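Local coordinates for methyltransferase domain-containing protein (Serratia marcescens, PDB 7CLU) that acts as a dimeric S-adenosylmethionine-dependent O-methyltransferase in the prodigiosin pathway, probably recognising its substrate by induced fit, at residues T101-L106 with S292-V297; K111-V114 with H119-R122; I134-P139 with L200-A205. All blocks are in the same frame, centred on the assembly; numbering follows the deposited sequence.

Contact 1 of 3, residues T101-L106 with S292-V297; sequences TFLYPL and SLNMLV
Asn-294 holds CG trans to its backbone N (chi1 -171°), and this carries the amide out toward Leu-103. Leu-103 has CG beside its own backbone N (chi1 -65°), which sets the branch point facing that amide. The two side chains meet at about a right angle. Asn-294 OD1 touches both branches, 3.2 Å from Leu-103 CD2 and 3.3 Å from Leu-103 CD1. Asn-294 ND2 stays further back, 3.9 Å from Leu-103 CD1. The second meeting point is Leu-106 with Val-297, where the helices come closer. Leu-106 CB packs on Val-297 CG2 at 4.0 Å. Leu-106 CD2 rests 3.6 Å from Val-297 O. The contact joins helix 93-107 to helix 286-298 of the methyltransferase domain. Phe-15 and Phe-16 of the second subunit pack on Leu-103 and Asn-294, so the dimer interface borders it. The Asn-294 side chain lies about 8 Å from that of His-247, the predicted proton acceptor. All four touching residues are buried. The two segments meet by van der Waals contact, with polar oxygens set against leucine methyls. Trp-107 NE1 donates to Asn-294 OD1, and Val-297 O accepts from Gln-120 N. Burial among methyls therefore leaves neither oxygen without a hydrogen bond.

Contact 2 of 3, residues K111-V114 with H119-R122; sequences KTAV and HQRR
Thr-112 is the first residue of 111-114 to meet Gln-120. Its methyl does the touching: Thr-112 CG2 lies 3.3 Å from Gln-120 OE1, and the two side chains cross at about a right angle. Thr-112 CB is also close to Gln-120 OE1, at 3.5 Å. Ala-113 follows and takes the other end of the amide. Ala-113 CA is 3.5 Å from Gln-120 NE2, and Ala-113 CB packs on Gln-120 CG at 3.9 Å. Gln-120 can reach both residues because its chain bends at chi2 (-59°), which folds the amide over the helix backbone. The polar ends are held from nearby in the chain. Gln-120 NE2 donates to Ala-118 O, and Gln-120 OE1 is hydrogen-bonded to Thr-123 OG1, which should fix the rotation of the amide. Gln-120 is the N-cap residue of helix 121-125. Beside it, Arg-121 N donates to His-119 ND1 at 3.0 Å, in the plane of the imidazole. The contact thus closes the short connection between helices 110-116 and 121-125. Helix 286-298 lies against it through Leu-296 and Val-297, which pack on Ala-113. Helix 93-107 brings Leu-106 against Gln-120, and Leu-27 of the second subunit packs on Val-114.

Contact 3 of 3, residues I134-P139 with L200-A205; sequences ILYQNP and LPQASA
Tyr-136 and Gln-202 meet on the surface of the Rossmann-like methyltransferase domain. The contact joins the end of helix 131-137 to the start of helix 201-214, the helix that follows strand 194-199 of the central sheet. The tight part is an amide over a ring. Gln-202 NE2 sits over one face of the Tyr-136 ring, 3.2 Å above the plane and offset toward the rim. The ring and amide planes are 49° apart, so the amide is tilted and does not stack flat. A bend at chi2 (82°) turns the Gln-202 amide back toward the ring. The loose part is apolar. Leu-200 CD1 reaches the ring obliquely, 4.4 Å from Tyr-136 CE2. This looser packing fits a surface site, where Tyr-136 remains exposed to solvent. Phe-132, one turn earlier, meets the Tyr-136 ring with planes at about 40°. The site borders the cofactor pocket: Leu-200 packs on Asp-226 and follows Glu-199, both seen to bind S-adenosyl-L-homocysteine in a structure of this protein. At the closest point, Gln-202 NE2 is 3.3 Å from both Tyr-136 CZ and Tyr-136 CE1.

How the contacts relate
Contacts 1 and 2 are buried and their centres are 9 Å apart. They share the surroundings of helices 93-107 and 286-298, and both border the second subunit. They also touch directly: Leu-106 CD2 of contact 1 packs 3.6 Å from Arg-121 N of contact 2. Contact 3 is a surface contact, with its centre about 22 Å from that of contact 1 and 26 Å from that of contact 2. The second subunit does not reach it. Arg-121 packing on Ile-134 still connects 119-122 to 134-139. All three set an amide against carbon. The buried amides of contacts 1 and 2 have hydrogen-bond partners outside their segments, while that of contact 3 lies over a surface tyrosine.

Contact 1 of 3, residues T101-L106 with S292-V297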
# COMPACT_ATOMS: atom_id res chain seq x y z
N THR A 101 -1.71 5.72 11.72
CA THR A 101 -1.00 6.52 12.71
C THR A 101 0.49 6.19 12.81
O THR A 101 1.26 7.01 13.33
CB THR A 101 -1.65 6.33 14.10
OG1 THR A 101 -1.52 4.96 14.51
CG2 THR A 101 -3.13 6.67 14.06
N PHE A 102 0.92 5.05 12.30
CA PHE A 102 2.26 4.56 12.57
C PHE A 102 2.95 4.00 11.32
O PHE A 102 3.92 4.59 10.84
CB PHE A 102 2.19 3.51 13.67
CG PHE A 102 3.52 3.11 14.22
CD1 PHE A 102 4.37 4.06 14.79
CD2 PHE A 102 3.92 1.79 14.19
CE1 PHE A 102 5.59 3.70 15.30
CE2 PHE A 102 5.14 1.41 14.70
CZ PHE A 102 5.98 2.37 15.26
N LEU A 103 2.46 2.88 10.76
CA LEU A 103 3.23 2.22 9.70
C LEU A 103 3.24 3.02 8.39
O LEU A 103 4.27 3.08 7.70
CB LEU A 103 2.69 0.82 9.46
CG LEU A 103 2.85 -0.16 10.63
CD1 LEU A 103 2.56 -1.58 10.17
CD2 LEU A 103 4.25 -0.04 11.17
N TYR A 104 2.09 3.56 7.97
CA TYR A 104 2.08 4.31 6.71
C TYR A 104 3.03 5.50 6.77
O TYR A 104 3.85 5.65 5.84
CB TYR A 104 0.65 4.71 6.38
CG TYR A 104 0.45 5.34 5.03
CD1 TYR A 104 0.64 6.72 4.84
CD2 TYR A 104 0.07 4.57 3.94
CE1 TYR A 104 0.43 7.31 3.59
CE2 TYR A 104 -0.15 5.15 2.69
CZ TYR A 104 0.04 6.51 2.52
OH TYR A 104 -0.18 7.05 1.26
N PRO A 105 3.02 6.34 7.81
CA PRO A 105 3.99 7.45 7.83
C PRO A 105 5.44 6.97 7.78
O PRO A 105 6.25 7.55 7.07
CB PRO A 105 3.68 8.18 9.14
CG PRO A 105 2.30 7.80 9.48
CD PRO A 105 2.10 6.41 8.97
N LEU A 106 5.77 5.90 8.51
CA LEU A 106 7.15 5.42 8.55
C LEU A 106 7.60 4.87 7.20
O LEU A 106 8.72 5.14 6.75
CB LEU A 106 7.30 4.34 9.62
CG LEU A 106 7.20 4.81 11.06
CD1 LEU A 106 7.01 3.60 11.96
CD2 LEU A 106 8.48 5.60 11.44
N SER A 292 10.07 -7.87 7.23
CA SER A 292 11.42 -7.48 7.61
C SER A 292 11.63 -5.98 7.41
O SER A 292 12.19 -5.30 8.29
CB SER A 292 12.43 -8.28 6.79
OG SER A 292 13.69 -8.33 7.42
N LEU A 293 11.20 -5.46 6.26
CA LEU A 293 11.30 -4.02 6.01
C LEU A 293 10.45 -3.23 7.01
O LEU A 293 10.84 -2.13 7.42
CB LEU A 293 10.87 -3.71 4.58
CG LEU A 293 11.84 -4.06 3.45
CD1 LEU A 293 11.26 -3.68 2.06
CD2 LEU A 293 13.18 -3.35 3.67
N ASN A 294 9.28 -3.76 7.38
CA ASN A 294 8.47 -3.12 8.41
C ASN A 294 9.22 -3.06 9.74
O ASN A 294 9.13 -2.06 10.46
CB ASN A 294 7.13 -3.84 8.57
CG ASN A 294 6.16 -3.08 9.47
OD1 ASN A 294 5.66 -2.04 9.09
ND2 ASN A 294 5.87 -3.63 10.65
N MET A 295 9.98 -4.11 10.06
CA MET A 295 10.79 -4.06 11.27
C MET A 295 11.88 -3.01 11.15
O MET A 295 12.21 -2.34 12.14
CB MET A 295 11.41 -5.43 11.54
CG MET A 295 10.42 -6.55 11.57
SD MET A 295 8.90 -6.08 12.39
CE MET A 295 9.48 -6.04 14.04
N LEU A 296 12.45 -2.86 9.95
CA LEU A 296 13.51 -1.88 9.73
C LEU A 296 13.02 -0.47 10.01
O LEU A 296 13.69 0.30 10.71
CB LEU A 296 14.02 -2.00 8.29
CG LEU A 296 14.88 -0.86 7.76
CD1 LEU A 296 16.20 -0.83 8.54
CD2 LEU A 296 15.14 -1.05 6.26
N VAL A 297 11.84 -0.10 9.47
CA VAL A 297 11.42 1.29 9.55
C VAL A 297 10.85 1.64 10.91
O VAL A 297 10.82 2.83 11.27
CB VAL A 297 10.37 1.65 8.48
CG1 VAL A 297 10.94 1.48 7.07
CG2 VAL A 297 9.10 0.84 8.67

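Contact 2 of 3, residues K111-V114 with H119-R122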
# COMPACT_ATOMS: atom_id res chain seq x y z
N LYS A 111 13.13 4.86 2.05
CA LYS A 111 14.39 5.12 1.37
C LYS A 111 15.47 5.49 2.38
O LYS A 111 16.59 4.97 2.32
CB LYS A 111 14.22 6.23 0.33
CG LYS A 111 15.54 6.92 -0.10
CD LYS A 111 15.29 8.02 -1.13
CE LYS A 111 16.33 9.13 -1.03
NZ LYS A 111 16.20 10.13 -2.15
N THR A 112 15.13 6.35 3.34
CA THR A 112 16.11 6.79 4.32
C THR A 112 16.41 5.69 5.33
O THR A 112 17.54 5.60 5.84
CB THR A 112 15.60 8.07 4.99
OG1 THR A 112 15.42 9.08 4.00
CG2 THR A 112 16.59 8.57 6.05
N ALA A 113 15.42 4.84 5.64
CA ALA A 113 15.66 3.73 6.55
C ALA A 113 16.65 2.74 5.95
O ALA A 113 17.47 2.16 6.66
CB ALA A 113 14.34 3.01 6.89
N VAL A 114 16.59 2.54 4.63
CA VAL A 114 17.56 1.66 4.00
C VAL A 114 18.91 2.36 3.91
O VAL A 114 19.96 1.73 4.06
CB VAL A 114 17.06 1.21 2.61
CG1 VAL A 114 18.12 0.34 1.93
CG2 VAL A 114 15.76 0.42 2.74
N HIS A 119 15.44 2.97 12.15
CA HIS A 119 14.04 3.37 12.18
C HIS A 119 13.89 4.84 11.81
O HIS A 119 14.83 5.64 11.90
CB HIS A 119 13.44 3.12 13.57
CG HIS A 119 13.95 4.06 14.62
ND1 HIS A 119 13.39 5.30 14.84
CD2 HIS A 119 14.98 3.95 15.50
CE1 HIS A 119 14.05 5.91 15.81
NE2 HIS A 119 15.03 5.12 16.22
N GLN A 120 12.68 5.21 11.39
CA GLN A 120 12.39 6.59 11.03
C GLN A 120 11.44 7.26 12.02
O GLN A 120 10.78 8.24 11.67
CB GLN A 120 11.85 6.67 9.60
CG GLN A 120 12.84 6.18 8.54
CD GLN A 120 14.14 6.97 8.54
OE1 GLN A 120 14.15 8.15 8.18
NE2 GLN A 120 15.25 6.32 8.92
N ARG A 121 11.37 6.76 13.26
CA ARG A 121 10.44 7.35 14.22
C ARG A 121 10.82 8.80 14.57
O ARG A 121 9.94 9.62 14.83
CB ARG A 121 10.36 6.49 15.48
CG ARG A 121 9.85 5.06 15.24
CD ARG A 121 9.70 4.27 16.53
NE ARG A 121 10.85 4.43 17.42
CZ ARG A 121 11.89 3.60 17.48
NH1 ARG A 121 11.96 2.53 16.70
NH2 ARG A 121 12.89 3.85 18.33
N ARG A 122 12.12 9.12 14.57
CA ARG A 122 12.56 10.49 14.86
C ARG A 122 12.19 11.42 13.72
O ARG A 122 11.51 12.43 13.91
CB ARG A 122 14.07 10.53 15.10
CG ARG A 122 14.59 9.68 16.24
CD ARG A 122 16.05 10.04 16.56
NE ARG A 122 16.89 8.85 16.72
CZ ARG A 122 17.01 8.17 17.85
NH1 ARG A 122 16.34 8.55 18.93
NH2 ARG A 122 17.80 7.10 17.91

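Contact 3 of 3, residues I134-P139 with L200-A205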
# COMPACT_ATOMS: atom_id res chain seq x y z
N ILE A 134 9.42 3.09 24.13
CA ILE A 134 8.02 3.33 23.75
C ILE A 134 7.14 2.17 24.19
O ILE A 134 6.01 2.37 24.65
CB ILE A 134 7.93 3.60 22.24
CG1 ILE A 134 8.69 4.89 21.89
CG2 ILE A 134 6.48 3.71 21.78
CD1 ILE A 134 9.14 4.98 20.44
N LEU A 135 7.66 0.94 24.12
CA LEU A 135 6.88 -0.24 24.47
C LEU A 135 6.68 -0.36 25.97
O LEU A 135 5.57 -0.64 26.45
CB LEU A 135 7.56 -1.50 23.93
CG LEU A 135 7.55 -1.79 22.43
CD1 LEU A 135 7.53 -3.30 22.21
CD2 LEU A 135 6.35 -1.13 21.75
N TYR A 136 7.77 -0.21 26.74
CA TYR A 136 7.72 -0.30 28.19
C TYR A 136 6.81 0.76 28.78
O TYR A 136 6.14 0.52 29.79
CB TYR A 136 9.15 -0.15 28.76
CG TYR A 136 9.42 -0.82 30.10
CD1 TYR A 136 9.21 -0.14 31.30
CD2 TYR A 136 9.96 -2.10 30.16
CE1 TYR A 136 9.48 -0.73 32.51
CE2 TYR A 136 10.23 -2.71 31.38
CZ TYR A 136 9.99 -2.02 32.55
OH TYR A 136 10.27 -2.63 33.76
N GLN A 137 6.75 1.93 28.15
CA GLN A 137 5.95 3.06 28.61
C GLN A 137 4.47 2.96 28.25
O GLN A 137 3.65 3.63 28.88
CB GLN A 137 6.53 4.36 28.03
CG GLN A 137 5.88 5.63 28.56
CD GLN A 137 6.88 6.76 28.75
OE1 GLN A 137 7.70 7.03 27.86
NE2 GLN A 137 6.83 7.41 29.90
N ASN A 138 4.10 2.16 27.25
CA ASN A 138 2.72 2.11 26.77
C ASN A 138 2.21 0.67 26.78
O ASN A 138 2.05 0.04 25.73
CB ASN A 138 2.61 2.72 25.37
CG ASN A 138 2.83 4.23 25.35
OD1 ASN A 138 3.96 4.70 25.47
ND2 ASN A 138 1.75 4.99 25.18
N PRO A 139 1.91 0.13 27.97
CA PRO A 139 1.37 -1.23 28.03
C PRO A 139 -0.05 -1.34 27.48
O PRO A 139 -0.45 -2.45 27.08
CB PRO A 139 1.42 -1.55 29.53
CG PRO A 139 1.29 -0.23 30.19
CD PRO A 139 2.05 0.73 29.31
N LEU A 200 5.55 -9.18 32.03
CA LEU A 200 6.15 -8.04 32.70
C LEU A 200 5.29 -7.65 33.90
O LEU A 200 4.05 -7.72 33.82
CB LEU A 200 6.27 -6.84 31.75
CG LEU A 200 7.33 -6.86 30.66
CD1 LEU A 200 7.24 -5.58 29.84
CD2 LEU A 200 8.72 -7.03 31.25
N PRO A 201 5.89 -7.24 35.02
CA PRO A 201 5.09 -6.85 36.19
C PRO A 201 3.99 -5.84 35.90
O PRO A 201 2.97 -5.83 36.61
CB PRO A 201 6.14 -6.28 37.16
CG PRO A 201 7.48 -6.47 36.48
CD PRO A 201 7.31 -7.40 35.35
N GLN A 202 4.14 -5.01 34.87
CA GLN A 202 3.07 -4.06 34.52
C GLN A 202 1.89 -4.76 33.85
O GLN A 202 0.74 -4.44 34.15
CB GLN A 202 3.60 -2.97 33.60
CG GLN A 202 4.76 -2.20 34.16
CD GLN A 202 6.06 -2.93 33.95
OE1 GLN A 202 6.40 -3.85 34.69
NE2 GLN A 202 6.80 -2.54 32.91
N ALA A 203 2.16 -5.71 32.94
CA ALA A 203 1.10 -6.36 32.18
C ALA A 203 0.41 -7.50 32.92
O ALA A 203 -0.57 -8.05 32.39
CB ALA A 203 1.66 -6.92 30.86
N SER A 204 0.87 -7.86 34.12
CA SER A 204 0.48 -9.15 34.69
C SER A 204 -0.93 -9.11 35.28
O SER A 204 -1.75 -10.00 35.00
CB SER A 204 1.51 -9.61 35.73
OG SER A 204 1.36 -8.94 36.96
N ALA A 205 -1.24 -8.08 36.08
CA ALA A 205 -2.57 -8.00 36.69
C ALA A 205 -3.68 -7.97 35.64
O ALA A 205 -4.75 -8.56 35.84
CB ALA A 205 -2.66 -6.78 37.61